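Local coordinates for tryptophane-5-halogenase (Microbispora sp. ATCC PTA-5024, PDB 5UAO), which probably uses reduced FAD to chlorinate a tryptophan side chain at C5 in a lanthipeptide precursor during NAI-107 biosynthesis, at residues Trp101-Arg106 / Leu270-Thr275; Asp257-Gly262 / Gly296-Ser301; Thr278-Trp283 / Ala310-Arg315. All coordinates share one frame; numbering follows the deposited sequence.

How the contacts relate
All three contacts are mostly buried and build on one mixed sheet of the halogenase. Contact 1 is a parallel strand pairing between 104-108 and 274-279 and lies nearest the chain centre; contact 2 is an antiparallel pairing between 258-264 and 293-299. Contact 3 lies farther out, where the tip joining strands 274-279 and 282-288 meets helix 306-316. Backbone bonds dominate the first two, whereas a single carboxylate carries the polar side of the third, which buries less than half as much surface. Contacts 2 and 3 touch directly, with Tyr297 OH 2.7 Å from Glu312 OE1. Contacts 1 and 3 share strand 274-279, which runs from one into the other.

Contact 1: residues Trp101-Arg106 / Leu270-Thr275; sequences WKLGIR and LKPYTT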
loop_
_atom_site.group_PDB
_atom_site.type_symbol
_atom_site.label_atom_id
_atom_site.label_comp_id
_atom_site.label_asym_id
_atom_site.label_seq_id
_atom_site.Cartn_x
_atom_site.Cartn_y
_atom_site.Cartn_z
ATOM N N TRP A 101 6.871 7.161 -29.757
ATOM C CA TRP A 101 6.937 6.174 -28.754
ATOM C C TRP A 101 8.044 6.483 -27.779
ATOM O O TRP A 101 9.151 6.893 -28.170
ATOM C CB TRP A 101 7.140 4.753 -29.308
ATOM C CG TRP A 101 5.986 4.222 -30.090
ATOM C CD1 TRP A 101 4.681 4.628 -30.078
ATOM C CD2 TRP A 101 6.084 3.204 -31.080
ATOM N NE1 TRP A 101 3.934 3.870 -31.027
ATOM C CE2 TRP A 101 4.791 3.012 -31.645
ATOM C CE3 TRP A 101 7.147 2.436 -31.545
ATOM C CZ2 TRP A 101 4.538 2.029 -32.625
ATOM C CZ3 TRP A 101 6.888 1.467 -32.503
ATOM C CH2 TRP A 101 5.588 1.283 -33.034
ATOM N N LYS A 102 7.731 6.205 -26.527
ATOM C CA LYS A 102 8.685 6.420 -25.390
ATOM C C LYS A 102 8.886 5.086 -24.646
ATOM O O LYS A 102 7.957 4.550 -24.061
ATOM C CB LYS A 102 8.137 7.488 -24.497
ATOM C CG LYS A 102 9.013 7.793 -23.303
ATOM C CD LYS A 102 8.242 8.566 -22.241
ATOM C CE LYS A 102 9.098 8.821 -21.030
ATOM N NZ LYS A 102 8.261 9.409 -19.957
ATOM N N LEU A 103 10.064 4.501 -24.795
ATOM C CA LEU A 103 10.455 3.247 -24.199
ATOM C C LEU A 103 11.040 3.511 -22.813
ATOM O O LEU A 103 11.207 2.585 -21.968
ATOM C CB LEU A 103 11.543 2.564 -25.057
ATOM C CG LEU A 103 11.131 2.130 -26.464
ATOM C CD1 LEU A 103 12.206 1.341 -27.150
ATOM C CD2 LEU A 103 9.884 1.305 -26.356
ATOM N N GLY A 104 11.335 4.773 -22.590
ATOM C CA GLY A 104 11.879 5.230 -21.316
ATOM C C GLY A 104 12.485 6.616 -21.417
ATOM O O GLY A 104 12.152 7.404 -22.306
ATOM N N ILE A 105 13.324 6.929 -20.419
ATOM C CA ILE A 105 14.046 8.169 -20.375
ATOM C C ILE A 105 15.560 7.869 -20.441
ATOM O O ILE A 105 16.091 7.009 -19.705
ATOM C CB ILE A 105 13.769 8.950 -19.079
ATOM C CG1 ILE A 105 12.292 9.296 -18.947
ATOM C CG2 ILE A 105 14.668 10.158 -19.023
ATOM C CD1 ILE A 105 11.837 9.884 -17.630
ATOM N N ARG A 106 16.216 8.563 -21.361
ATOM C CA ARG A 106 17.650 8.640 -21.370
ATOM C C ARG A 106 18.173 9.787 -20.543
ATOM O O ARG A 106 18.057 10.979 -20.932
ATOM C CB ARG A 106 18.141 8.814 -22.789
ATOM C CG ARG A 106 19.636 8.720 -22.936
ATOM C CD ARG A 106 20.155 8.843 -24.376
ATOM N NE ARG A 106 21.599 8.849 -24.189
ATOM C CZ ARG A 106 22.357 9.941 -24.057
ATOM N NH1 ARG A 106 21.882 11.171 -24.252
ATOM N NH2 ARG A 106 23.632 9.781 -23.772
ATOM N N LEU A 270 13.885 9.387 -35.194
ATOM C CA LEU A 270 12.990 9.576 -34.040
ATOM C C LEU A 270 13.537 8.718 -32.896
ATOM O O LEU A 270 13.494 7.495 -32.942
ATOM C CB LEU A 270 11.507 9.288 -34.355
ATOM C CG LEU A 270 10.951 9.840 -35.658
ATOM C CD1 LEU A 270 9.502 9.438 -35.854
ATOM C CD2 LEU A 270 11.052 11.354 -35.690
ATOM N N LYS A 271 14.162 9.370 -31.902
ATOM C CA LYS A 271 14.631 8.663 -30.716
ATOM C C LYS A 271 13.452 8.061 -29.917
ATOM O O LYS A 271 12.448 8.739 -29.681
ATOM C CB LYS A 271 15.468 9.605 -29.819
ATOM C CG LYS A 271 16.772 10.037 -30.453
ATOM C CD LYS A 271 17.450 11.170 -29.668
ATOM C CE LYS A 271 16.702 12.494 -29.805
ATOM N NZ LYS A 271 16.914 13.250 -31.043
ATOM N N PRO A 272 13.538 6.776 -29.558
ATOM C CA PRO A 272 12.420 6.103 -28.865
ATOM C C PRO A 272 12.416 6.273 -27.355
ATOM O O PRO A 272 12.246 5.306 -26.591
ATOM C CB PRO A 272 12.614 4.618 -29.263
ATOM C CG PRO A 272 14.087 4.476 -29.410
ATOM C CD PRO A 272 14.517 5.774 -30.055
ATOM N N TYR A 273 12.543 7.520 -26.933
ATOM C CA TYR A 273 12.645 7.867 -25.574
ATOM C C TYR A 273 12.650 9.408 -25.411
ATOM O O TYR A 273 12.917 10.175 -26.338
ATOM C CB TYR A 273 13.911 7.205 -24.943
ATOM C CG TYR A 273 15.171 7.458 -25.726
ATOM C CD1 TYR A 273 15.837 8.713 -25.656
ATOM C CD2 TYR A 273 15.719 6.449 -26.493
ATOM C CE1 TYR A 273 16.980 8.943 -26.418
ATOM C CE2 TYR A 273 16.858 6.645 -27.237
ATOM C CZ TYR A 273 17.478 7.863 -27.213
ATOM O OH TYR A 273 18.597 8.032 -27.936
ATOM N N THR A 274 12.401 9.844 -24.189
ATOM C CA THR A 274 12.593 11.220 -23.796
ATOM C C THR A 274 14.050 11.320 -23.308
ATOM O O THR A 274 14.572 10.379 -22.668
ATOM C CB THR A 274 11.616 11.550 -22.659
ATOM O OG1 THR A 274 10.266 11.503 -23.140
ATOM C CG2 THR A 274 11.883 12.864 -22.092
ATOM N N THR A 275 14.713 12.436 -23.565
ATOM C CA THR A 275 16.073 12.631 -23.048
ATOM C C THR A 275 15.998 13.714 -21.951
ATOM O O THR A 275 15.255 14.720 -22.093
ATOM C CB THR A 275 17.032 13.051 -24.172
ATOM O OG1 THR A 275 17.039 12.044 -25.199
ATOM C CG2 THR A 275 18.473 13.270 -23.658
HETATM O O HOH W 1 9.908 8.960 -29.713
HETATM O O HOH W 2 9.254 12.052 -20.115
HETATM O O HOH W 3 19.426 11.991 -26.579
#
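Arg106 lays its aliphatic chain alongside the ring of Tyr273, both side chains pointing the same way. Its CB comes 3.7 Å from Tyr273 CD1, and its CD lies near CE1. With CG anti to the backbone N (chi1 -172°) and the chain extended to NE, the methylenes follow the length of the ring, while the guanidinium is turned 52° from the ring plane. Lys271 CB lies over one ring face, and the hydroxyl hydrogen-bonds to Asp152.

The backbones pair as parallel strands, Ile105 opposite Thr274 and Arg106 opposite Thr275. Thr274 is bonded through both its N-H and its carbonyl: Thr274 N gives a hydrogen bond to Gly104 O (3.1 Å), and Arg106 N gives one to Thr274 O (2.8 Å). Before the paired residues, Pro272 centres an inverse gamma turn; Leu103 N reaches Pro272 O from 43° above the carbonyl plane, and Leu103 CD1 rests 3.9 Å from Pro272 CB.

On the face carrying Thr274, the extended Lys102 chain crosses the threonine, CE passing 3.6 Å from Thr274 OG1. Lys102 NZ goes further, to Thr74 O and to a water 2.8 Å away; that water makes a weak bond to Thr274 OG1, whose main partner is His175. A methionine here would probably leave Thr74 O and the water without their N-H donor.

The Thr274 side chain is about 7 Å from FAD at nearest atoms. Lys102 probably corresponds to the active-site lysine of flavin-dependent tryptophan halogenases, with Glu355, which touches Ile105, and Ser356 nearby. The chemistry divides: on the Arg106 side methylenes pack on the ring while the polar ends go to Asp152 and, weakly, a water; on the Lys102 side a buried hydrogen-bonded cluster lies close to the cofactor.

Contact 2: residues Asp257-Gly262 / Gly296-Ser301; sequences DAAVTG and GYVFSS
Phe299 O is gripped by two backbone donors at once, Asp257 N at 3.0 Å and Ala258 N at 3.2 Å. Two consecutive residues facing one define a classic beta bulge, here at the start of strand 258-264 in its antiparallel pairing with strand 293-299. The donors approach differently: Ala258 N lies nearly in line with the carbonyl, Asp257 N tilts 29° from its plane.

Beyond the bulge the pairing is regular, the short strand segments running at 168° to each other. Ala258 with Phe299 and Val260 with Tyr297 are hydrogen-bonded pairs; Ala259 with Val298 and Thr261 with Gly296 are non-hydrogen-bonded ones. Phe299 N returns a bond of 2.8 Å to Ala258 O, and Val260 and Tyr297 exchange two more.

Phe299 CG sits between its backbone N and carbonyl carbon (chi1 60°), which swings the ring across toward the neighbouring strand. Ala258 CB then stands over one ring face, offset toward the rim, in a CH-pi contact 3.8 Å from the ring centroid. Val260 CG2 meets Phe299 CE1 obliquely at 3.7 Å. Ala309 of helix 306-316 and Leu325 of strand 324-327 also touch the Phe299 side chain, so it packs between sheet and helix.

The sheet face that bears Ala259 and Val298 brings their methyls CB and CG2 into apolar contact. Ala259 touches FAD, which puts this residue, on that face of the pairing, against the cofactor.

At the bulged end, the Asp257 carboxylate clasps Ser301 with both oxygens. Ser301 N donates to the syn lone pair of Asp257 OD1 at 2.7 Å, while the Ser301 hydroxyl donates from OG to Asp257 OD2, also at 2.7 Å and also on the syn side.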
loop_
_atom_site.group_PDB
_atom_site.type_symbol
_atom_site.label_atom_id
_atom_site.label_comp_id
_atom_site.label_asym_id
_atom_site.label_seq_id
_atom_site.Cartn_x
_atom_site.Cartn_y
_atom_site.Cartn_z
ATOM N N ASP A 257 11.861 26.705 -11.502
ATOM C CA ASP A 257 10.602 27.403 -11.595
ATOM C C ASP A 257 10.280 27.987 -12.947
ATOM O O ASP A 257 9.309 28.756 -13.067
ATOM C CB ASP A 257 10.600 28.566 -10.576
ATOM C CG ASP A 257 11.780 29.509 -10.758
ATOM O OD1 ASP A 257 12.724 29.269 -11.559
ATOM O OD2 ASP A 257 11.755 30.552 -10.113
ATOM N N ALA A 258 11.095 27.685 -13.962
ATOM C CA ALA A 258 10.918 28.242 -15.292
ATOM C C ALA A 258 11.440 27.277 -16.320
ATOM O O ALA A 258 12.297 26.454 -16.008
ATOM C CB ALA A 258 11.637 29.609 -15.416
ATOM N N ALA A 259 10.897 27.393 -17.540
ATOM C CA ALA A 259 11.409 26.690 -18.691
ATOM C C ALA A 259 11.392 27.554 -19.945
ATOM O O ALA A 259 10.408 28.255 -20.263
ATOM C CB ALA A 259 10.578 25.446 -18.941
ATOM N N VAL A 260 12.448 27.434 -20.714
ATOM C CA VAL A 260 12.519 28.025 -22.034
ATOM C C VAL A 260 12.330 26.864 -23.030
ATOM O O VAL A 260 13.126 25.924 -23.085
ATOM C CB VAL A 260 13.897 28.662 -22.320
ATOM C CG1 VAL A 260 13.921 29.186 -23.742
ATOM C CG2 VAL A 260 14.144 29.846 -21.418
ATOM N N THR A 261 11.349 26.995 -23.885
ATOM C CA THR A 261 11.100 25.961 -24.856
ATOM C C THR A 261 11.532 26.309 -26.284
ATOM O O THR A 261 11.625 27.511 -26.684
ATOM C CB THR A 261 9.586 25.589 -24.875
ATOM O OG1 THR A 261 8.781 26.717 -25.283
ATOM C CG2 THR A 261 9.173 25.098 -23.515
ATOM N N GLY A 262 11.744 25.268 -27.080
ATOM C CA GLY A 262 12.093 25.488 -28.476
ATOM C C GLY A 262 12.043 24.176 -29.254
ATOM O O GLY A 262 11.743 23.152 -28.667
ATOM N N GLY A 296 12.971 21.645 -23.857
ATOM C CA GLY A 296 12.733 22.618 -22.807
ATOM C C GLY A 296 13.788 22.596 -21.720
ATOM O O GLY A 296 14.042 21.563 -21.093
ATOM N N TYR A 297 14.408 23.743 -21.523
ATOM C CA TYR A 297 15.375 23.937 -20.445
ATOM C C TYR A 297 14.644 24.457 -19.218
ATOM O O TYR A 297 14.181 25.596 -19.145
ATOM C CB TYR A 297 16.438 24.918 -20.902
ATOM C CG TYR A 297 17.518 25.240 -19.949
ATOM C CD1 TYR A 297 17.674 24.562 -18.739
ATOM C CD2 TYR A 297 18.509 26.171 -20.312
ATOM C CE1 TYR A 297 18.718 24.872 -17.885
ATOM C CE2 TYR A 297 19.555 26.442 -19.472
ATOM C CZ TYR A 297 19.680 25.769 -18.296
ATOM O OH TYR A 297 20.740 26.059 -17.457
ATOM N N VAL A 298 14.479 23.526 -18.301
ATOM C CA VAL A 298 13.923 23.762 -16.992
ATOM C C VAL A 298 15.053 24.261 -16.084
ATOM O O VAL A 298 16.065 23.587 -15.889
ATOM C CB VAL A 298 13.339 22.408 -16.427
ATOM C CG1 VAL A 298 12.967 22.520 -14.950
ATOM C CG2 VAL A 298 12.090 21.988 -17.207
ATOM N N PHE A 299 14.861 25.404 -15.506
ATOM C CA PHE A 299 15.957 26.061 -14.727
ATOM C C PHE A 299 15.416 26.736 -13.467
ATOM O O PHE A 299 14.213 27.017 -13.387
ATOM C CB PHE A 299 16.732 27.100 -15.606
ATOM C CG PHE A 299 15.916 28.223 -16.157
ATOM C CD1 PHE A 299 15.173 28.061 -17.325
ATOM C CD2 PHE A 299 15.951 29.474 -15.601
ATOM C CE1 PHE A 299 14.455 29.126 -17.853
ATOM C CE2 PHE A 299 15.198 30.533 -16.089
ATOM C CZ PHE A 299 14.457 30.372 -17.236
ATOM N N SER A 300 16.329 27.046 -12.523
ATOM C CA SER A 300 16.067 27.981 -11.410
ATOM C C SER A 300 16.324 29.400 -11.814
ATOM O O SER A 300 17.488 29.786 -12.111
ATOM C CB SER A 300 17.005 27.708 -10.248
ATOM O OG SER A 300 16.848 28.816 -9.346
ATOM N N SER A 301 15.275 30.213 -11.834
ATOM C CA SER A 301 15.426 31.616 -12.229
ATOM C C SER A 301 16.330 32.381 -11.197
ATOM O O SER A 301 16.957 33.391 -11.521
ATOM C CB SER A 301 14.070 32.299 -12.402
ATOM O OG SER A 301 13.440 32.380 -11.156
#

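Contact 3: residues Thr278-Trp283 / Ala310-Arg315; sequences TMNAGW and AAEMAR
Glu312 CG lies anti to its backbone N (chi1 -169°) and the chain stays extended beyond it, carrying the carboxylate from helix 306-316 out to the turn between strands 274-279 and 282-288. Met279, by contrast, bends at both its second and third torsions, and the two bends lay CE against the helix backbone at Met313 CA.

The carboxylate lands on Asn280. Asn280 N gives a nearly straight hydrogen bond to Glu312 OE2 (2.8 Å, 169° at the hydrogen), which takes it on its syn lone pair. The side-chain amide of Asn280 stacks on the same carboxylate, the planes 26° apart and Asn280 CG 3.4 Å from Glu312 OE2. Its ND2 makes no direct bond to the glutamate; a water joins them instead, 3.0 Å from Asn280 ND2 and 2.7 Å from Glu312 OE1.

Next to the bond, Met279 slides past Glu312 in the opposite direction. Its CE reaches 3.6 Å from Glu312 OE2 and 4.0 Å from Met313 CA. The turn itself is closed by Met279 N bonding to Gly282 O.

Glu312 OE1 is also hydrogen-bonded to Tyr297 OH on strand 293-299. With a peptide N-H on one oxygen and a water and a phenol on the other, this largely buried carboxylate is probably stabilised in its ionised form, and it ties helix, hairpin turn and neighbouring strand together.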
loop_
_atom_site.group_PDB
_atom_site.type_symbol
_atom_site.label_atom_id
_atom_site.label_comp_id
_atom_site.label_asym_id
_atom_site.label_seq_id
_atom_site.Cartn_x
_atom_site.Cartn_y
_atom_site.Cartn_z
ATOM N N THR A 278 21.543 17.144 -18.253
ATOM C CA THR A 278 21.941 18.061 -17.176
ATOM C C THR A 278 22.482 19.355 -17.835
ATOM O O THR A 278 23.211 19.272 -18.818
ATOM C CB THR A 278 23.005 17.443 -16.325
ATOM O OG1 THR A 278 22.536 16.245 -15.695
ATOM C CG2 THR A 278 23.437 18.370 -15.149
ATOM N N MET A 279 22.104 20.515 -17.274
ATOM C CA MET A 279 22.425 21.818 -17.775
ATOM C C MET A 279 23.018 22.592 -16.571
ATOM O O MET A 279 23.087 22.062 -15.455
ATOM C CB MET A 279 21.170 22.541 -18.290
ATOM C CG MET A 279 20.414 21.853 -19.459
ATOM S SD MET A 279 21.403 21.924 -20.968
ATOM C CE MET A 279 20.923 23.531 -21.552
ATOM N N ASN A 280 23.513 23.786 -16.819
ATOM C CA ASN A 280 24.272 24.489 -15.758
ATOM C C ASN A 280 23.417 24.883 -14.560
ATOM O O ASN A 280 23.900 24.927 -13.425
ATOM C CB ASN A 280 24.971 25.728 -16.336
ATOM C CG ASN A 280 26.117 25.371 -17.309
ATOM O OD1 ASN A 280 26.689 24.312 -17.220
ATOM N ND2 ASN A 280 26.457 26.301 -18.210
ATOM N N ALA A 281 22.163 25.202 -14.830
ATOM C CA ALA A 281 21.234 25.654 -13.779
ATOM C C ALA A 281 19.911 24.885 -13.819
ATOM O O ALA A 281 18.845 25.457 -13.492
ATOM C CB ALA A 281 20.988 27.122 -13.997
ATOM N N GLY A 282 19.960 23.575 -14.127
ATOM C CA GLY A 282 18.749 22.762 -14.272
ATOM C C GLY A 282 18.980 21.676 -15.292
ATOM O O GLY A 282 20.059 21.060 -15.290
ATOM N N TRP A 283 17.998 21.454 -16.166
ATOM C CA TRP A 283 18.133 20.348 -17.115
ATOM C C TRP A 283 17.222 20.607 -18.298
ATOM O O TRP A 283 16.260 21.391 -18.201
ATOM C CB TRP A 283 17.774 18.992 -16.399
ATOM C CG TRP A 283 16.304 18.904 -15.972
ATOM C CD1 TRP A 283 15.743 19.457 -14.868
ATOM C CD2 TRP A 283 15.208 18.339 -16.720
ATOM N NE1 TRP A 283 14.380 19.244 -14.856
ATOM C CE2 TRP A 283 14.034 18.543 -15.973
ATOM C CE3 TRP A 283 15.131 17.573 -17.917
ATOM C CZ2 TRP A 283 12.783 18.083 -16.397
ATOM C CZ3 TRP A 283 13.900 17.103 -18.323
ATOM C CH2 TRP A 283 12.739 17.346 -17.563
ATOM N N ALA A 310 18.264 30.682 -22.347
ATOM C CA ALA A 310 18.087 30.510 -23.775
ATOM C C ALA A 310 19.421 30.484 -24.529
ATOM O O ALA A 310 19.602 29.620 -25.404
ATOM C CB ALA A 310 17.133 31.534 -24.333
ATOM N N ALA A 311 20.412 31.272 -24.091
ATOM C CA ALA A 311 21.735 31.272 -24.726
ATOM C C ALA A 311 22.504 29.969 -24.492
ATOM O O ALA A 311 23.194 29.470 -25.397
ATOM C CB ALA A 311 22.600 32.472 -24.273
ATOM N N GLU A 312 22.403 29.440 -23.258
ATOM C CA GLU A 312 23.004 28.162 -22.908
ATOM C C GLU A 312 22.358 27.034 -23.750
ATOM O O GLU A 312 23.019 26.153 -24.264
ATOM C CB GLU A 312 22.860 27.883 -21.446
ATOM C CG GLU A 312 23.681 26.709 -20.993
ATOM C CD GLU A 312 23.266 26.185 -19.650
ATOM O OE1 GLU A 312 22.837 27.012 -18.799
ATOM O OE2 GLU A 312 23.481 24.965 -19.388
ATOM N N MET A 313 21.060 27.056 -23.834
ATOM C CA MET A 313 20.342 26.026 -24.564
ATOM C C MET A 313 20.797 25.984 -26.043
ATOM O O MET A 313 20.958 24.910 -26.622
ATOM C CB MET A 313 18.842 26.348 -24.445
ATOM C CG MET A 313 17.926 25.340 -25.063
ATOM S SD MET A 313 16.199 25.792 -24.701
ATOM C CE MET A 313 15.384 24.362 -25.286
ATOM N N ALA A 314 20.953 27.154 -26.647
ATOM C CA ALA A 314 21.475 27.247 -28.007
ATOM C C ALA A 314 22.948 26.838 -28.109
ATOM O O ALA A 314 23.357 26.258 -29.109
ATOM C CB ALA A 314 21.218 28.624 -28.614
ATOM N N ARG A 315 23.757 27.049 -27.072
ATOM C CA ARG A 315 25.067 26.448 -27.108
ATOM C C ARG A 315 25.022 24.940 -27.092
ATOM O O ARG A 315 25.797 24.284 -27.816
ATOM C CB ARG A 315 25.982 26.959 -25.972
ATOM C CG ARG A 315 26.441 28.417 -26.193
ATOM C CD ARG A 315 27.534 28.859 -25.183
ATOM N NE ARG A 315 27.096 28.772 -23.775
ATOM C CZ ARG A 315 26.379 29.722 -23.144
ATOM N NH1 ARG A 315 26.034 30.817 -23.768
ATOM N NH2 ARG A 315 26.037 29.592 -21.865
HETATM O O HOH W 4 24.739 28.790 -18.186
#